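Proximal thread matrix protein 1 (Mytilus galloprovincialis, PDB 4CN9) probably binds collagen as a matrix protein of the mussel byssus and holds zinc ions, one of them in a MIDAS motif. Local coordinates at residues I200-G205 with L222-F227; K78-E83 with S228-L233; V104-G109 with T140-G145; S378-S383 with L407-S412. All blocks are in the same frame, centred on the assembly; numbering follows the deposited sequence.

Contact 1. Residues I200-G205 with L222-F227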
loop_
_atom_site.group_PDB
_atom_site.type_symbol
_atom_site.label_atom_id
_atom_site.label_comp_id
_atom_site.label_asym_id
_atom_site.label_seq_id
_atom_site.Cartn_x
_atom_site.Cartn_y
_atom_site.Cartn_z
ATOM N N ILE A 200 2.431 -5.594 11.660
ATOM C CA ILE A 200 1.583 -5.815 12.826
ATOM C C ILE A 200 2.150 -5.105 14.048
ATOM O O ILE A 200 3.304 -5.341 14.468
ATOM C CB ILE A 200 1.448 -7.305 13.159
ATOM C CG1 ILE A 200 0.894 -8.076 11.964
ATOM C CG2 ILE A 200 0.548 -7.484 14.397
ATOM C CD1 ILE A 200 1.120 -9.563 12.008
ATOM N N GLY A 201 1.326 -4.237 14.621
ATOM C CA GLY A 201 1.671 -3.483 15.805
ATOM C C GLY A 201 0.916 -4.010 17.014
ATOM O O GLY A 201 -0.294 -4.207 16.969
ATOM N N ILE A 202 1.649 -4.253 18.088
ATOM C CA ILE A 202 1.071 -4.783 19.316
ATOM C C ILE A 202 1.283 -3.831 20.490
ATOM O O ILE A 202 2.397 -3.369 20.733
ATOM C CB ILE A 202 1.673 -6.146 19.647
ATOM C CG1 ILE A 202 1.460 -7.094 18.473
ATOM C CG2 ILE A 202 1.012 -6.726 20.896
ATOM C CD1 ILE A 202 2.677 -7.849 18.053
ATOM N N GLY A 203 0.203 -3.541 21.219
ATOM C CA GLY A 203 0.276 -2.726 22.422
ATOM C C GLY A 203 0.305 -1.234 22.165
ATOM O O GLY A 203 -0.133 -0.772 21.122
ATOM N N GLN A 204 0.831 -0.471 23.117
ATOM C CA GLN A 204 0.783 0.985 23.035
ATOM C C GLN A 204 2.101 1.644 22.612
ATOM O O GLN A 204 2.167 2.866 22.496
ATOM C CB GLN A 204 0.334 1.559 24.380
ATOM C CG GLN A 204 -1.075 1.145 24.791
ATOM C CD GLN A 204 -2.128 1.588 23.789
ATOM O OE1 GLN A 204 -2.295 2.784 23.533
ATOM N NE2 GLN A 204 -2.841 0.622 23.211
ATOM N N GLY A 205 3.138 0.849 22.359
ATOM C CA GLY A 205 4.476 1.394 22.157
ATOM C C GLY A 205 4.896 1.667 20.716
ATOM O O GLY A 205 5.842 2.422 20.477
ATOM N N LEU A 222 -1.803 -3.851 10.577
ATOM C CA LEU A 222 -2.777 -4.413 11.506
ATOM C C LEU A 222 -2.329 -4.130 12.937
ATOM O O LEU A 222 -1.137 -4.151 13.239
ATOM C CB LEU A 222 -2.916 -5.908 11.277
ATOM C CG LEU A 222 -3.302 -6.304 9.850
ATOM C CD1 LEU A 222 -3.236 -7.788 9.707
ATOM C CD2 LEU A 222 -4.677 -5.787 9.482
ATOM N N THR A 223 -3.282 -3.830 13.812
ATOM C CA THR A 223 -2.958 -3.485 15.192
ATOM C C THR A 223 -3.806 -4.298 16.166
ATOM O O THR A 223 -4.925 -4.700 15.859
ATOM C CB THR A 223 -3.174 -1.984 15.479
ATOM O OG1 THR A 223 -4.560 -1.662 15.324
ATOM C CG2 THR A 223 -2.350 -1.125 14.529
ATOM N N THR A 224 -3.249 -4.548 17.340
ATOM C CA THR A 224 -3.963 -5.253 18.390
ATOM C C THR A 224 -3.434 -4.758 19.732
ATOM O O THR A 224 -2.305 -4.247 19.820
ATOM C CB THR A 224 -3.807 -6.776 18.248
ATOM O OG1 THR A 224 -4.523 -7.433 19.295
ATOM C CG2 THR A 224 -2.347 -7.185 18.317
ATOM N N ASN A 225 -4.248 -4.893 20.771
ATOM C CA ASN A 225 -3.919 -4.317 22.069
ATOM C C ASN A 225 -3.017 -5.194 22.923
ATOM O O ASN A 225 -2.335 -4.706 23.812
ATOM C CB ASN A 225 -5.202 -3.990 22.842
ATOM C CG ASN A 225 -5.796 -2.654 22.440
ATOM O OD1 ASN A 225 -6.985 -2.555 22.129
ATOM N ND2 ASN A 225 -4.964 -1.616 22.439
ATOM N N SER A 226 -3.002 -6.484 22.642
ATOM C CA SER A 226 -2.252 -7.419 23.454
ATOM C C SER A 226 -1.799 -8.602 22.624
ATOM O O SER A 226 -2.390 -8.923 21.587
ATOM C CB SER A 226 -3.117 -7.920 24.608
ATOM O OG SER A 226 -4.324 -8.462 24.102
ATOM N N PHE A 227 -0.745 -9.254 23.096
ATOM C CA PHE A 227 -0.237 -10.452 22.446
ATOM C C PHE A 227 -1.277 -11.562 22.513
ATOM O O PHE A 227 -1.290 -12.462 21.682
ATOM C CB PHE A 227 1.073 -10.889 23.108
ATOM C CG PHE A 227 2.199 -9.897 22.932
ATOM C CD1 PHE A 227 2.380 -8.866 23.837
ATOM C CD2 PHE A 227 3.061 -9.992 21.850
ATOM C CE1 PHE A 227 3.415 -7.951 23.671
ATOM C CE2 PHE A 227 4.095 -9.079 21.677
ATOM C CZ PHE A 227 4.266 -8.062 22.582
#
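L222 accepts the first backbone bond of this parallel strand pair: its O takes the N-H of G201 at 2.8 Å. Its CB lies loosely beside I200 CG1. The axes of strands 200-202 and 222-224 run 17° from parallel. T223 sits across from G201, where no side chain answers it; its CA-H points to G201 O. T224 is gripped twice, giving its N-H to G201 O and taking that of G203 on its own O, both at 3.0 Å. Its methyl CG2 lies alongside I202 CG1 at 3.8 Å, both pointing the same way, and OG1 makes a weak bond to S226 O. At N225 the chain leaves the strand, and its side-chain amide comes near that of Q204 without a bond. With CG2 of I202 anti to its backbone N (chi1 -57° for CG1), that methyl stands over the centre of the F227 ring, 3.7 Å from the centroid and 2° off the normal. N73, M77 and the zinc ligand D174 lie near this ring. Main-chain bonds thus fix the strand register, while a CH-pi contact ties the end of strand 195-202 to the ring beside the zinc site.

Contact 2. Residues K78-E83 with S228-L233; sequences KDFVKE and SELSTL
F80 and S231 bring the two backbones nearest, with 6.2 Å between their CA atoms, where helix 73-85 passes the 3-10 segment 228-233; no hydrogen bond joins them. F80 carries most of the contact. Its CG is anti to the backbone N (chi1 178°), which sends the ring out from the helix toward L230. Methyl CD2 of L230 stands over one face of that ring, 4.2 Å from the centroid and 5° off the normal. The other methyl, CD1, meets F80 CB at 4.0 Å. At the ring edge the backbone C of L233 lies near the plane, and F80 CE1 comes to 3.3 Å from L230 O. I200 and M172, from two strands of the central sheet, pack against both F80 and L230. An alanine in place of F80 would probably open a gap beside L230 and strip I200 of an apolar neighbour. The 3-10 turn is tied within itself: E229 O takes both the N-H of T232 and its OG1 hydroxyl, the latter at 2.7 Å. Such a helix, laid on a mainly parallel central sheet and meeting the link into helix 234-241, belongs to the Rossmann-like fold of von Willebrand factor A domains.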
loop_
_atom_site.group_PDB
_atom_site.type_symbol
_atom_site.label_atom_id
_atom_site.label_comp_id
_atom_site.label_asym_id
_atom_site.label_seq_id
_atom_site.Cartn_x
_atom_site.Cartn_y
_atom_site.Cartn_z
ATOM N N LYS A 78 5.212 -16.802 18.921
ATOM C CA LYS A 78 5.673 -17.984 18.212
ATOM C C LYS A 78 4.496 -18.769 17.649
ATOM O O LYS A 78 4.532 -19.252 16.510
ATOM C CB LYS A 78 6.489 -18.878 19.144
ATOM C CG LYS A 78 7.860 -18.337 19.447
ATOM C CD LYS A 78 8.595 -19.202 20.430
ATOM C CE LYS A 78 10.032 -18.729 20.584
ATOM N NZ LYS A 78 10.839 -19.670 21.378
ATOM N N ASP A 79 3.456 -18.912 18.464
ATOM C CA ASP A 79 2.263 -19.651 18.057
ATOM C C ASP A 79 1.588 -18.991 16.863
ATOM O O ASP A 79 1.152 -19.664 15.921
ATOM C CB ASP A 79 1.296 -19.785 19.239
ATOM C CG ASP A 79 1.817 -20.740 20.308
ATOM O OD1 ASP A 79 2.791 -21.465 20.031
ATOM O OD2 ASP A 79 1.252 -20.773 21.419
ATOM N N PHE A 80 1.523 -17.668 16.892
ATOM C CA PHE A 80 0.956 -16.928 15.782
ATOM C C PHE A 80 1.726 -17.233 14.495
ATOM O O PHE A 80 1.123 -17.441 13.446
ATOM C CB PHE A 80 0.955 -15.426 16.089
ATOM C CG PHE A 80 0.418 -14.586 14.974
ATOM C CD1 PHE A 80 -0.943 -14.514 14.740
ATOM C CD2 PHE A 80 1.273 -13.879 14.144
ATOM C CE1 PHE A 80 -1.444 -13.741 13.720
ATOM C CE2 PHE A 80 0.776 -13.113 13.112
ATOM C CZ PHE A 80 -0.587 -13.042 12.902
ATOM N N VAL A 81 3.053 -17.282 14.580
ATOM C CA VAL A 81 3.873 -17.500 13.389
ATOM C C VAL A 81 3.709 -18.935 12.891
ATOM O O VAL A 81 3.677 -19.187 11.695
ATOM C CB VAL A 81 5.362 -17.175 13.659
ATOM C CG1 VAL A 81 6.216 -17.477 12.438
ATOM C CG2 VAL A 81 5.505 -15.710 14.065
ATOM N N LYS A 82 3.584 -19.873 13.824
ATOM C CA LYS A 82 3.272 -21.252 13.474
ATOM C C LYS A 82 1.967 -21.353 12.698
ATOM O O LYS A 82 1.859 -22.120 11.747
ATOM C CB LYS A 82 3.175 -22.107 14.731
ATOM C CG LYS A 82 4.486 -22.364 15.389
ATOM C CD LYS A 82 4.312 -23.274 16.603
ATOM C CE LYS A 82 5.610 -23.380 17.370
ATOM N NZ LYS A 82 5.434 -24.046 18.683
ATOM N N GLU A 83 0.970 -20.582 13.113
ATOM C CA GLU A 83 -0.315 -20.590 12.441
ATOM C C GLU A 83 -0.207 -20.037 11.013
ATOM O O GLU A 83 -0.865 -20.528 10.097
ATOM C CB GLU A 83 -1.334 -19.807 13.272
ATOM C CG GLU A 83 -1.677 -20.541 14.570
ATOM C CD GLU A 83 -2.342 -19.657 15.597
ATOM O OE1 GLU A 83 -2.777 -18.549 15.242
ATOM O OE2 GLU A 83 -2.426 -20.074 16.768
ATOM N N SER A 228 -2.157 -11.486 23.509
ATOM C CA SER A 228 -3.215 -12.484 23.680
ATOM C C SER A 228 -4.197 -12.497 22.519
ATOM O O SER A 228 -4.829 -13.513 22.249
ATOM C CB SER A 228 -3.985 -12.234 24.980
ATOM O OG SER A 228 -3.095 -12.156 26.082
ATOM N N GLU A 229 -4.318 -11.370 21.826
ATOM C CA GLU A 229 -5.288 -11.245 20.746
ATOM C C GLU A 229 -4.686 -11.382 19.348
ATOM O O GLU A 229 -5.382 -11.193 18.353
ATOM C CB GLU A 229 -6.007 -9.909 20.857
ATOM C CG GLU A 229 -6.826 -9.773 22.120
ATOM C CD GLU A 229 -7.530 -8.441 22.192
ATOM O OE1 GLU A 229 -6.854 -7.401 22.042
ATOM O OE2 GLU A 229 -8.762 -8.431 22.382
ATOM N N LEU A 230 -3.410 -11.733 19.264
ATOM C CA LEU A 230 -2.762 -11.883 17.969
ATOM C C LEU A 230 -3.560 -12.758 17.034
ATOM O O LEU A 230 -3.644 -12.483 15.838
ATOM C CB LEU A 230 -1.365 -12.490 18.119
ATOM C CG LEU A 230 -0.251 -11.458 18.109
ATOM C CD1 LEU A 230 1.053 -12.133 18.443
ATOM C CD2 LEU A 230 -0.178 -10.725 16.754
ATOM N N SER A 231 -4.127 -13.831 17.576
ATOM C CA SER A 231 -4.811 -14.821 16.761
ATOM C C SER A 231 -5.995 -14.217 16.009
ATOM O O SER A 231 -6.403 -14.731 14.966
ATOM C CB SER A 231 -5.275 -15.996 17.626
ATOM O OG SER A 231 -6.156 -15.551 18.638
ATOM N N THR A 232 -6.544 -13.122 16.522
ATOM C CA THR A 232 -7.672 -12.489 15.853
ATOM C C THR A 232 -7.243 -11.790 14.556
ATOM O O THR A 232 -8.080 -11.326 13.790
ATOM C CB THR A 232 -8.404 -11.484 16.768
ATOM O OG1 THR A 232 -7.573 -10.350 17.034
ATOM C CG2 THR A 232 -8.810 -12.144 18.083
ATOM N N LEU A 233 -5.940 -11.733 14.298
ATOM C CA LEU A 233 -5.452 -11.057 13.106
ATOM C C LEU A 233 -5.080 -12.050 12.016
ATOM O O LEU A 233 -4.754 -11.647 10.903
ATOM C CB LEU A 233 -4.229 -10.186 13.430
ATOM C CG LEU A 233 -4.370 -9.098 14.500
ATOM C CD1 LEU A 233 -3.047 -8.366 14.651
ATOM C CD2 LEU A 233 -5.488 -8.113 14.182
#

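Contact 3. Residues V104-G109 with T140-G145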
loop_
_atom_site.group_PDB
_atom_site.type_symbol
_atom_site.label_atom_id
_atom_site.label_comp_id
_atom_site.label_asym_id
_atom_site.label_seq_id
_atom_site.Cartn_x
_atom_site.Cartn_y
_atom_site.Cartn_z
ATOM N N VAL A 104 13.586 -13.731 10.996
ATOM C CA VAL A 104 14.660 -12.836 11.375
ATOM C C VAL A 104 14.251 -12.073 12.625
ATOM O O VAL A 104 13.187 -11.435 12.651
ATOM C CB VAL A 104 14.914 -11.845 10.229
ATOM C CG1 VAL A 104 15.856 -10.732 10.662
ATOM C CG2 VAL A 104 15.435 -12.598 9.011
ATOM N N GLN A 105 15.067 -12.174 13.673
ATOM C CA GLN A 105 14.808 -11.458 14.928
ATOM C C GLN A 105 15.482 -10.095 14.884
ATOM O O GLN A 105 16.570 -9.948 14.331
ATOM C CB GLN A 105 15.336 -12.245 16.141
ATOM C CG GLN A 105 14.784 -13.644 16.284
ATOM C CD GLN A 105 15.645 -14.558 17.190
ATOM O OE1 GLN A 105 15.941 -15.698 16.835
ATOM N NE2 GLN A 105 16.025 -14.060 18.353
ATOM N N PHE A 106 14.842 -9.094 15.468
ATOM C CA PHE A 106 15.418 -7.754 15.489
ATOM C C PHE A 106 15.037 -7.012 16.765
ATOM O O PHE A 106 13.902 -7.125 17.259
ATOM C CB PHE A 106 14.967 -6.946 14.257
ATOM C CG PHE A 106 13.598 -6.322 14.411
ATOM C CD1 PHE A 106 12.449 -7.043 14.104
ATOM C CD2 PHE A 106 13.467 -5.028 14.890
ATOM C CE1 PHE A 106 11.185 -6.479 14.276
ATOM C CE2 PHE A 106 12.210 -4.453 15.070
ATOM C CZ PHE A 106 11.072 -5.175 14.760
ATOM N N SER A 107 16.013 -6.280 17.309
ATOM C CA SER A 107 15.787 -5.291 18.358
ATOM C C SER A 107 17.061 -4.451 18.439
ATOM O O SER A 107 17.186 -3.418 17.763
ATOM C CB SER A 107 15.410 -5.913 19.726
ATOM O OG SER A 107 16.252 -6.977 20.136
ATOM N N GLN A 108 18.009 -4.906 19.245
ATOM C CA GLN A 108 19.367 -4.413 19.154
ATOM C C GLN A 108 20.095 -5.337 18.162
ATOM O O GLN A 108 20.357 -6.522 18.426
ATOM C CB GLN A 108 20.031 -4.377 20.539
ATOM C CG GLN A 108 21.416 -3.738 20.544
ATOM C CD GLN A 108 22.489 -4.708 20.102
ATOM O OE1 GLN A 108 22.711 -5.738 20.745
ATOM N NE2 GLN A 108 23.143 -4.402 18.983
ATOM N N GLY A 109 20.363 -4.799 16.984
ATOM C CA GLY A 109 20.817 -5.616 15.876
ATOM C C GLY A 109 19.800 -6.651 15.403
ATOM O O GLY A 109 18.645 -6.715 15.848
ATOM N N THR A 140 15.102 -0.827 19.492
ATOM C CA THR A 140 14.233 -1.367 18.437
ATOM C C THR A 140 14.637 -0.811 17.066
ATOM O O THR A 140 14.269 0.306 16.703
ATOM C CB THR A 140 12.752 -1.042 18.726
ATOM O OG1 THR A 140 12.389 -1.575 20.001
ATOM C CG2 THR A 140 11.822 -1.632 17.658
ATOM N N GLU A 141 15.400 -1.589 16.305
ATOM C CA GLU A 141 15.919 -1.122 15.022
ATOM C C GLU A 141 15.125 -1.712 13.864
ATOM O O GLU A 141 15.582 -2.641 13.195
ATOM C CB GLU A 141 17.391 -1.502 14.858
ATOM C CG GLU A 141 18.325 -0.963 15.913
ATOM C CD GLU A 141 19.758 -1.481 15.717
ATOM O OE1 GLU A 141 20.250 -1.476 14.573
ATOM O OE2 GLU A 141 20.388 -1.913 16.698
ATOM N N ILE A 142 13.948 -1.148 13.616
ATOM C CA ILE A 142 13.084 -1.634 12.557
ATOM C C ILE A 142 13.789 -1.503 11.200
ATOM O O ILE A 142 13.742 -2.408 10.362
ATOM C CB ILE A 142 11.733 -0.868 12.552
ATOM C CG1 ILE A 142 10.965 -1.162 13.853
ATOM C CG2 ILE A 142 10.919 -1.226 11.313
ATOM C CD1 ILE A 142 9.537 -0.580 13.920
ATOM N N GLY A 143 14.432 -0.367 10.974
ATOM C CA GLY A 143 15.081 -0.125 9.699
ATOM C C GLY A 143 16.245 -1.066 9.456
ATOM O O GLY A 143 16.443 -1.520 8.328
ATOM N N THR A 144 17.020 -1.356 10.500
ATOM C CA THR A 144 18.138 -2.291 10.370
ATOM C C THR A 144 17.602 -3.662 10.008
ATOM O O THR A 144 18.184 -4.363 9.186
ATOM C CB THR A 144 18.989 -2.365 11.644
ATOM O OG1 THR A 144 19.430 -1.048 11.979
ATOM C CG2 THR A 144 20.209 -3.258 11.449
ATOM N N GLY A 145 16.464 -4.033 10.595
ATOM C CA GLY A 145 15.806 -5.286 10.253
ATOM C C GLY A 145 15.415 -5.345 8.781
ATOM O O GLY A 145 15.682 -6.338 8.098
HETATM O O HOH W 1 22.776 -1.997 17.472
#
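The F106 ring meets three residues of 140-145, all obliquely. Its CE2 touches CG1 of I142 at 3.7 Å and CG2 of T140 at 3.8 Å, while CD2 rests against E141 O. The chi1 of 82° places CG between the backbone N and the carbonyl carbon, and this turns the ring toward the start of helix 142-153. L59 and D61 of strand 54-61 also touch it. The second flat group is the E141 carboxylate. G109 N gives a nearly straight bond, 169° at the hydrogen, to E141 OE2 at 2.9 Å, but from above the carboxylate plane, 64° out of it. The other oxygen, OE1, uses its anti lone pair for the hydroxyl of T144. A water links OE2 to Q108 NE2. The backbone is pinned as well: E141 N donates to a lone pair of S107 O at 2.9 Å, in the carbonyl plane. With an alanine in place of E141, G109 N and the T144 hydroxyl would probably be left without the carboxylate they share, weakening the tie between loop and helix start. E141 takes the N-cap position of helix 142-153. The S107 hydroxyl is held by D62, beside the MIDAS zinc ligand S63, and T140 lies close to the zinc. One carboxylate thus joins the loop after strand 100-106 to a helix start at the metal site.

Contact 4. Residues S378-S383 with L407-S412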
loop_
_atom_site.group_PDB
_atom_site.type_symbol
_atom_site.label_atom_id
_atom_site.label_comp_id
_atom_site.label_asym_id
_atom_site.label_seq_id
_atom_site.Cartn_x
_atom_site.Cartn_y
_atom_site.Cartn_z
ATOM N N SER A 378 -13.676 16.417 5.469
ATOM C CA SER A 378 -12.360 16.014 5.937
ATOM C C SER A 378 -11.685 15.068 4.923
ATOM O O SER A 378 -12.192 13.974 4.649
ATOM C CB SER A 378 -12.488 15.300 7.272
ATOM O OG SER A 378 -11.340 14.519 7.499
ATOM N N PRO A 379 -10.541 15.478 4.374
ATOM C CA PRO A 379 -9.864 14.578 3.422
ATOM C C PRO A 379 -9.458 13.249 4.076
ATOM O O PRO A 379 -9.552 12.187 3.434
ATOM C CB PRO A 379 -8.627 15.372 3.000
ATOM C CG PRO A 379 -8.962 16.813 3.311
ATOM C CD PRO A 379 -9.841 16.763 4.529
ATOM N N GLU A 380 -9.024 13.300 5.334
ATOM C CA GLU A 380 -8.628 12.091 6.051
ATOM C C GLU A 380 -9.801 11.119 6.171
ATOM O O GLU A 380 -9.667 9.929 5.887
ATOM C CB GLU A 380 -8.093 12.432 7.442
ATOM C CG GLU A 380 -7.889 11.221 8.362
ATOM C CD GLU A 380 -6.534 10.549 8.189
ATOM O OE1 GLU A 380 -5.684 11.088 7.442
ATOM O OE2 GLU A 380 -6.313 9.478 8.804
ATOM N N HIS A 381 -10.958 11.627 6.574
ATOM C CA HIS A 381 -12.125 10.770 6.742
ATOM C C HIS A 381 -12.662 10.211 5.409
ATOM O O HIS A 381 -12.982 9.022 5.309
ATOM C CB HIS A 381 -13.229 11.524 7.477
ATOM C CG HIS A 381 -14.451 10.700 7.737
ATOM N ND1 HIS A 381 -15.672 10.970 7.161
ATOM C CD2 HIS A 381 -14.634 9.596 8.502
ATOM C CE1 HIS A 381 -16.556 10.072 7.559
ATOM N NE2 HIS A 381 -15.952 9.232 8.379
ATOM N N GLU A 382 -12.772 11.063 4.391
ATOM C CA GLU A 382 -13.317 10.623 3.102
ATOM C C GLU A 382 -12.386 9.626 2.422
ATOM O O GLU A 382 -12.835 8.678 1.785
ATOM C CB GLU A 382 -13.598 11.812 2.166
ATOM C CG GLU A 382 -14.580 12.842 2.705
ATOM C CD GLU A 382 -15.972 12.287 2.955
ATOM O OE1 GLU A 382 -16.356 11.275 2.333
ATOM O OE2 GLU A 382 -16.681 12.874 3.796
ATOM N N SER A 383 -11.083 9.825 2.561
ATOM C CA SER A 383 -10.134 8.896 1.965
ATOM C C SER A 383 -10.160 7.571 2.723
ATOM O O SER A 383 -10.056 6.519 2.124
ATOM C CB SER A 383 -8.716 9.469 1.972
ATOM O OG SER A 383 -8.363 9.892 3.281
ATOM N N LEU A 407 -1.781 15.445 1.288
ATOM C CA LEU A 407 -1.527 14.429 0.272
ATOM C C LEU A 407 -1.253 13.095 0.956
ATOM O O LEU A 407 -1.796 12.059 0.575
ATOM C CB LEU A 407 -0.349 14.818 -0.609
ATOM C CG LEU A 407 -0.446 16.130 -1.389
ATOM C CD1 LEU A 407 0.811 16.297 -2.208
ATOM C CD2 LEU A 407 -1.700 16.180 -2.248
ATOM N N ILE A 408 -0.427 13.138 1.990
ATOM C CA ILE A 408 -0.045 11.930 2.713
ATOM C C ILE A 408 -1.262 11.331 3.413
ATOM O O ILE A 408 -1.445 10.112 3.409
ATOM C CB ILE A 408 1.096 12.204 3.730
ATOM C CG1 ILE A 408 2.426 12.454 3.001
ATOM C CG2 ILE A 408 1.253 11.027 4.687
ATOM C CD1 ILE A 408 3.521 13.080 3.901
ATOM N N ASN A 409 -2.125 12.176 3.980
ATOM C CA ASN A 409 -3.337 11.669 4.615
ATOM C C ASN A 409 -4.270 10.931 3.665
ATOM O O ASN A 409 -4.889 9.941 4.049
ATOM C CB ASN A 409 -4.133 12.785 5.288
ATOM C CG ASN A 409 -3.432 13.350 6.508
ATOM O OD1 ASN A 409 -2.452 12.785 6.997
ATOM N ND2 ASN A 409 -3.943 14.464 7.010
ATOM N N ILE A 410 -4.416 11.422 2.440
ATOM C CA ILE A 410 -5.407 10.835 1.557
ATOM C C ILE A 410 -4.886 9.653 0.761
ATOM O O ILE A 410 -5.661 8.792 0.406
ATOM C CB ILE A 410 -6.054 11.852 0.583
ATOM C CG1 ILE A 410 -5.091 12.264 -0.507
ATOM C CG2 ILE A 410 -6.590 13.076 1.332
ATOM C CD1 ILE A 410 -5.778 13.000 -1.652
ATOM N N ALA A 411 -3.599 9.629 0.448
ATOM C CA ALA A 411 -3.052 8.564 -0.391
ATOM C C ALA A 411 -3.051 7.224 0.330
ATOM O O ALA A 411 -3.048 7.169 1.561
ATOM C CB ALA A 411 -1.657 8.905 -0.846
ATOM N N SER A 412 -3.025 6.149 -0.453
ATOM C CA SER A 412 -3.011 4.790 0.080
ATOM C C SER A 412 -1.633 4.458 0.650
ATOM O O SER A 412 -1.466 3.502 1.425
ATOM C CB SER A 412 -3.401 3.778 -1.009
ATOM O OG SER A 412 -4.796 3.797 -1.283
HETATM O O HOH W 2 -7.121 8.803 5.748
HETATM O O HOH W 3 -4.265 7.953 6.787
#
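P379 and I410 meet tightly: CB of the proline and CG2 of the isoleucine are 3.5 Å apart, closer than usual for two carbons. I410 holds CG1 between its backbone N and carbonyl carbon, chi1 73°, which leaves CG2 to face the proline. S383 follows one turn later in helix 379-388. Its CB packs on CB of I410 at 3.8 Å and on the I410 carbonyl oxygen. Its OG stands close to P379 O and E380 O of its own helix. This is packing between two helices of the second von Willebrand factor A domain, 379-388 and 404-410; A395, on strand 391-398, packs against I410. E380 is less buried. Its CG is anti to the backbone N, chi1 170°, and the chain then bends at chi2, bringing the carboxylate across N409. There OE1 lies 3.2 Å from N409 CB, and the carboxylate and amide planes stand 88° apart. A water lies 2.8 Å from E380 O and 3.0 Å from N409 O and can donate to either, though it has other acceptors in reach. R387 also reaches N409 O, though weakly, and makes a hydrogen bond to I410 O.

Overall arrangement
Contacts 1, 2 and 3 lie in the first von Willebrand factor A domain; contact 4 lies in the second. Contacts 1 and 2 touch, with centres 12 Å apart, and meet where I200 packs on F80 and L233. Contact 3 shares the six-stranded sheet with contact 1, but their centres are about 17 Å apart. Along the chain, contact 2 opens at helix 73-85 and closes after contacts 3 and 1, which fall in that order between its segments. Contact 4 comes later, its centre 23 Å from that of contact 1. Contacts 1 and 3 lie near the MIDAS zinc, consistent with a binding role for that region, while contact 4 belongs to the framework of the second domain.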